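Local coordinates for protein lactaldehyde dehydrogenase (Methanocaldococcus jannaschii, PDB 3PQA) that oxidises lactaldehyde to lactate with NAD, preferred over NADP, in the biosynthesis of coenzyme F420, working as a homotetramer of the aldehyde dehydrogenase family, at residues 57-68 with 179-189. Sequence-based numbering, arbitrary orientation.
Sequences KRYNILMNIAKQ and IIENALKKYNV
Ala183 is the knob of this helix pair, set among Ile61, Asn64, Ile65 and Gln68. The axes of segments 57-68 and 179-186 run roughly antiparallel, at 138°. Helix 171-186 links the paired parallel strands 160-165 and 194-196 in a beta-alpha-beta unit, and helix 55-71 packs on it. The tight side is buried and apolar. Ile65 CD1 meets Ile180 CG1 at 3.8 Å, and Ile61 CD1 reaches Leu184 CD2 and Val189 CG2.

The outer side is polar and more open. The Tyr187 ring lies between Asn60 CB, 3.7 Å from its centroid in a CH-pi contact, and Lys186 CG on the opposite face. A water joins Tyr187 OH to Asn60 O. With CG anti to the carbonyl carbon (chi1 -68°) and the chain extended beyond, Gln68 reaches the backbone of the other helix with its amide. Gln68 NE2 donates to Ile179 O at 2.9 Å and to Asn64 OD1, while Asn182 ND2 donates to Gln68 OE1 at 3.0 Å. A leucine in place of Gln68 would probably leave Asn182 ND2 without this acceptor and Asn64 OD1 without this donor.

Where a Schellman motif with Asn188 as C-prime residue ends the second helix, Lys57 NZ donates to Tyr187 O at 2.8 Å. Polar side chains thus pin both ends of an apolar seam, through backbone carbonyls.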
loop_
_atom_site.group_PDB
_atom_site.type_symbol
_atom_site.label_atom_id
_atom_site.label_comp_id
_atom_site.label_asym_id
_atom_site.label_seq_id
_atom_site.Cartn_x
_atom_site.Cartn_y
_atom_site.Cartn_z
ATOM N N LYS B 57 -8.605 -23.669 0.415
ATOM C CA LYS B 57 -9.808 -24.146 1.108
ATOM C C LYS B 57 -10.749 -23.001 1.519
ATOM O O LYS B 57 -11.952 -23.050 1.241
ATOM C CB LYS B 57 -9.441 -25.008 2.313
ATOM C CG LYS B 57 -10.632 -25.800 2.839
ATOM C CD LYS B 57 -10.223 -27.173 3.340
ATOM C CE LYS B 57 -10.010 -28.163 2.207
ATOM N NZ LYS B 57 -10.058 -29.546 2.758
ATOM N N ARG B 58 -10.196 -21.966 2.155
ATOM C CA ARG B 58 -10.975 -20.767 2.480
ATOM C C ARG B 58 -11.618 -20.143 1.244
ATOM O O ARG B 58 -12.810 -19.803 1.261
ATOM C CB ARG B 58 -10.116 -19.741 3.227
ATOM C CG ARG B 58 -9.926 -20.052 4.699
ATOM C CD ARG B 58 -8.888 -19.133 5.307
ATOM N NE ARG B 58 -7.524 -19.573 5.013
ATOM C CZ ARG B 58 -6.434 -18.834 5.194
ATOM N NH1 ARG B 58 -5.235 -19.347 4.922
ATOM N NH2 ARG B 58 -6.533 -17.588 5.651
ATOM N N TYR B 59 -10.825 -19.998 0.179
ATOM C CA TYR B 59 -11.313 -19.457 -1.079
ATOM C C TYR B 59 -12.503 -20.295 -1.571
ATOM O O TYR B 59 -13.567 -19.751 -1.903
ATOM C CB TYR B 59 -10.178 -19.430 -2.114
ATOM C CG TYR B 59 -10.626 -19.064 -3.509
ATOM C CD1 TYR B 59 -10.660 -17.738 -3.926
ATOM C CD2 TYR B 59 -11.004 -20.054 -4.418
ATOM C CE1 TYR B 59 -11.082 -17.401 -5.220
ATOM C CE2 TYR B 59 -11.417 -19.733 -5.705
ATOM C CZ TYR B 59 -11.454 -18.408 -6.098
ATOM O OH TYR B 59 -11.883 -18.099 -7.368
ATOM N N ASN B 60 -12.312 -21.612 -1.612
ATOM C CA ASN B 60 -13.358 -22.509 -2.101
ATOM C C ASN B 60 -14.643 -22.422 -1.298
ATOM O O ASN B 60 -15.739 -22.379 -1.877
ATOM C CB ASN B 60 -12.861 -23.957 -2.146
ATOM C CG ASN B 60 -11.887 -24.198 -3.285
ATOM O OD1 ASN B 60 -11.860 -23.440 -4.258
ATOM N ND2 ASN B 60 -11.075 -25.257 -3.167
ATOM N N ILE B 61 -14.507 -22.384 0.029
ATOM C CA ILE B 61 -15.662 -22.290 0.937
ATOM C C ILE B 61 -16.418 -20.993 0.691
ATOM O O ILE B 61 -17.643 -20.987 0.552
ATOM C CB ILE B 61 -15.240 -22.373 2.416
ATOM C CG1 ILE B 61 -14.797 -23.793 2.765
ATOM C CG2 ILE B 61 -16.393 -21.938 3.338
ATOM C CD1 ILE B 61 -14.006 -23.870 4.052
ATOM N N LEU B 62 -15.674 -19.891 0.603
ATOM C CA LEU B 62 -16.299 -18.582 0.362
ATOM C C LEU B 62 -17.035 -18.540 -1.002
ATOM O O LEU B 62 -18.172 -18.067 -1.092
ATOM C CB LEU B 62 -15.262 -17.454 0.494
ATOM C CG LEU B 62 -14.766 -17.292 1.946
ATOM C CD1 LEU B 62 -13.478 -16.471 2.029
ATOM C CD2 LEU B 62 -15.849 -16.701 2.872
ATOM N N MET B 63 -16.383 -19.050 -2.051
ATOM C CA MET B 63 -16.994 -19.088 -3.375
ATOM C C MET B 63 -18.236 -19.971 -3.409
ATOM O O MET B 63 -19.225 -19.626 -4.068
ATOM C CB MET B 63 -15.986 -19.517 -4.445
ATOM C CG MET B 63 -14.927 -18.447 -4.744
ATOM S SD MET B 63 -15.590 -16.846 -5.272
ATOM C CE MET B 63 -16.296 -17.240 -6.852
ATOM N N ASN B 64 -18.198 -21.080 -2.680
ATOM C CA ASN B 64 -19.343 -21.981 -2.659
ATOM C C ASN B 64 -20.518 -21.400 -1.891
ATOM O O ASN B 64 -21.652 -21.604 -2.269
ATOM C CB ASN B 64 -18.980 -23.375 -2.149
ATOM C CG ASN B 64 -20.130 -24.370 -2.316
ATOM O OD1 ASN B 64 -20.784 -24.718 -1.359
ATOM N ND2 ASN B 64 -20.370 -24.809 -3.543
ATOM N N ILE B 65 -20.239 -20.647 -0.836
ATOM C CA ILE B 65 -21.301 -19.931 -0.127
ATOM C C ILE B 65 -21.963 -18.952 -1.094
ATOM O O ILE B 65 -23.206 -18.911 -1.201
ATOM C CB ILE B 65 -20.769 -19.228 1.145
ATOM C CG1 ILE B 65 -20.440 -20.277 2.224
ATOM C CG2 ILE B 65 -21.787 -18.221 1.675
ATOM C CD1 ILE B 65 -19.604 -19.767 3.368
ATOM N N ALA B 66 -21.146 -18.187 -1.820
ATOM C CA ALA B 66 -21.681 -17.266 -2.819
ATOM C C ALA B 66 -22.524 -17.999 -3.861
ATOM O O ALA B 66 -23.593 -17.525 -4.248
ATOM C CB ALA B 66 -20.562 -16.492 -3.498
ATOM N N LYS B 67 -22.034 -19.150 -4.325
ATOM C CA LYS B 67 -22.756 -19.915 -5.331
ATOM C C LYS B 67 -24.126 -20.344 -4.809
ATOM O O LYS B 67 -25.132 -20.191 -5.500
ATOM C CB LYS B 67 -21.942 -21.123 -5.791
ATOM C CG LYS B 67 -22.599 -21.925 -6.907
ATOM C CD LYS B 67 -21.655 -22.977 -7.440
ATOM C CE LYS B 67 -22.370 -23.919 -8.401
ATOM N NZ LYS B 67 -23.092 -25.021 -7.681
ATOM N N GLN B 68 -24.168 -20.868 -3.588
ATOM C CA GLN B 68 -25.449 -21.296 -2.995
ATOM C C GLN B 68 -26.461 -20.161 -2.802
ATOM O O GLN B 68 -27.664 -20.349 -3.042
ATOM C CB GLN B 68 -25.233 -21.979 -1.660
ATOM C CG GLN B 68 -24.523 -23.327 -1.727
ATOM C CD GLN B 68 -24.405 -23.908 -0.349
ATOM O OE1 GLN B 68 -25.410 -24.247 0.274
ATOM N NE2 GLN B 68 -23.185 -23.970 0.168
ATOM N N ILE B 179 -26.436 -23.001 4.485
ATOM C CA ILE B 179 -25.537 -22.781 3.339
ATOM C C ILE B 179 -24.052 -22.906 3.725
ATOM O O ILE B 179 -23.276 -23.575 3.027
ATOM C CB ILE B 179 -25.822 -21.413 2.651
ATOM C CG1 ILE B 179 -27.087 -21.510 1.791
ATOM C CG2 ILE B 179 -24.624 -20.933 1.811
ATOM C CD1 ILE B 179 -27.617 -20.167 1.306
ATOM N N ILE B 180 -23.669 -22.281 4.841
ATOM C CA ILE B 180 -22.296 -22.386 5.363
ATOM C C ILE B 180 -21.979 -23.841 5.719
ATOM O O ILE B 180 -20.927 -24.360 5.337
ATOM C CB ILE B 180 -22.071 -21.456 6.594
ATOM C CG1 ILE B 180 -22.139 -19.991 6.153
ATOM C CG2 ILE B 180 -20.716 -21.757 7.286
ATOM C CD1 ILE B 180 -22.386 -18.987 7.258
ATOM N N GLU B 181 -22.902 -24.501 6.424
ATOM C CA GLU B 181 -22.764 -25.928 6.737
ATOM C C GLU B 181 -22.516 -26.779 5.472
ATOM O O GLU B 181 -21.641 -27.636 5.464
ATOM C CB GLU B 181 -23.988 -26.412 7.527
ATOM C CG GLU B 181 -23.963 -27.884 7.920
ATOM C CD GLU B 181 -25.238 -28.340 8.617
ATOM O OE1 GLU B 181 -25.866 -27.530 9.338
ATOM O OE2 GLU B 181 -25.610 -29.520 8.439
ATOM N N ASN B 182 -23.275 -26.536 4.405
ATOM C CA ASN B 182 -23.083 -27.258 3.136
ATOM C C ASN B 182 -21.681 -27.072 2.549
ATOM O O ASN B 182 -21.069 -28.025 2.059
ATOM C CB ASN B 182 -24.117 -26.829 2.099
ATOM C CG ASN B 182 -25.525 -27.265 2.459
ATOM O OD1 ASN B 182 -25.722 -28.239 3.180
ATOM N ND2 ASN B 182 -26.512 -26.535 1.962
ATOM N N ALA B 183 -21.190 -25.836 2.598
ATOM C CA ALA B 183 -19.853 -25.510 2.100
ATOM C C ALA B 183 -18.766 -26.180 2.918
ATOM O O ALA B 183 -17.787 -26.696 2.361
ATOM C CB ALA B 183 -19.646 -24.015 2.098
ATOM N N LEU B 184 -18.929 -26.161 4.237
ATOM C CA LEU B 184 -17.970 -26.796 5.135
ATOM C C LEU B 184 -17.898 -28.308 4.873
ATOM O O LEU B 184 -16.808 -28.872 4.742
ATOM C CB LEU B 184 -18.315 -26.506 6.603
ATOM C CG LEU B 184 -18.163 -25.046 7.059
ATOM C CD1 LEU B 184 -18.674 -24.860 8.490
ATOM C CD2 LEU B 184 -16.713 -24.550 6.915
ATOM N N LYS B 185 -19.061 -28.940 4.758
ATOM C CA LYS B 185 -19.146 -30.374 4.455
ATOM C C LYS B 185 -18.468 -30.724 3.134
ATOM O O LYS B 185 -17.714 -31.697 3.057
ATOM C CB LYS B 185 -20.607 -30.819 4.423
ATOM C CG LYS B 185 -21.201 -30.967 5.800
ATOM C CD LYS B 185 -22.653 -31.403 5.749
ATOM C CE LYS B 185 -23.159 -31.691 7.154
ATOM N NZ LYS B 185 -24.617 -31.423 7.278
ATOM N N LYS B 186 -18.744 -29.924 2.106
ATOM C CA LYS B 186 -18.179 -30.121 0.774
ATOM C C LYS B 186 -16.646 -30.164 0.794
ATOM O O LYS B 186 -16.039 -30.964 0.084
ATOM C CB LYS B 186 -18.680 -29.028 -0.167
ATOM C CG LYS B 186 -18.229 -29.135 -1.613
ATOM C CD LYS B 186 -18.938 -28.090 -2.471
ATOM C CE LYS B 186 -18.453 -28.115 -3.918
ATOM N NZ LYS B 186 -18.856 -29.373 -4.597
ATOM N N TYR B 187 -16.032 -29.324 1.629
ATOM C CA TYR B 187 -14.571 -29.189 1.661
ATOM C C TYR B 187 -13.927 -29.801 2.911
ATOM O O TYR B 187 -12.790 -29.477 3.255
ATOM C CB TYR B 187 -14.165 -27.725 1.415
ATOM C CG TYR B 187 -14.578 -27.253 0.035
ATOM C CD1 TYR B 187 -15.694 -26.436 -0.146
ATOM C CD2 TYR B 187 -13.873 -27.662 -1.098
ATOM C CE1 TYR B 187 -16.084 -26.028 -1.422
ATOM C CE2 TYR B 187 -14.253 -27.266 -2.372
ATOM C CZ TYR B 187 -15.356 -26.446 -2.531
ATOM O OH TYR B 187 -15.723 -26.053 -3.798
ATOM N N ASN B 188 -14.684 -30.688 3.565
ATOM C CA ASN B 188 -14.229 -31.502 4.704
ATOM C C ASN B 188 -13.714 -30.731 5.921
ATOM O O ASN B 188 -12.723 -31.109 6.550
ATOM C CB ASN B 188 -13.229 -32.564 4.239
ATOM C CG ASN B 188 -13.792 -33.423 3.139
ATOM O OD1 ASN B 188 -14.940 -33.868 3.215
ATOM N ND2 ASN B 188 -13.002 -33.649 2.099
ATOM N N VAL B 189 -14.423 -29.657 6.259
ATOM C CA VAL B 189 -14.104 -28.875 7.429
ATOM C C VAL B 189 -15.177 -29.151 8.477
ATOM O O VAL B 189 -16.365 -29.199 8.136
ATOM C CB VAL B 189 -14.039 -27.361 7.084
ATOM C CG1 VAL B 189 -13.760 -26.517 8.325
ATOM C CG2 VAL B 189 -12.986 -27.124 6.000
HETATM O O HOH W 1 -16.093 -23.324 -4.531
#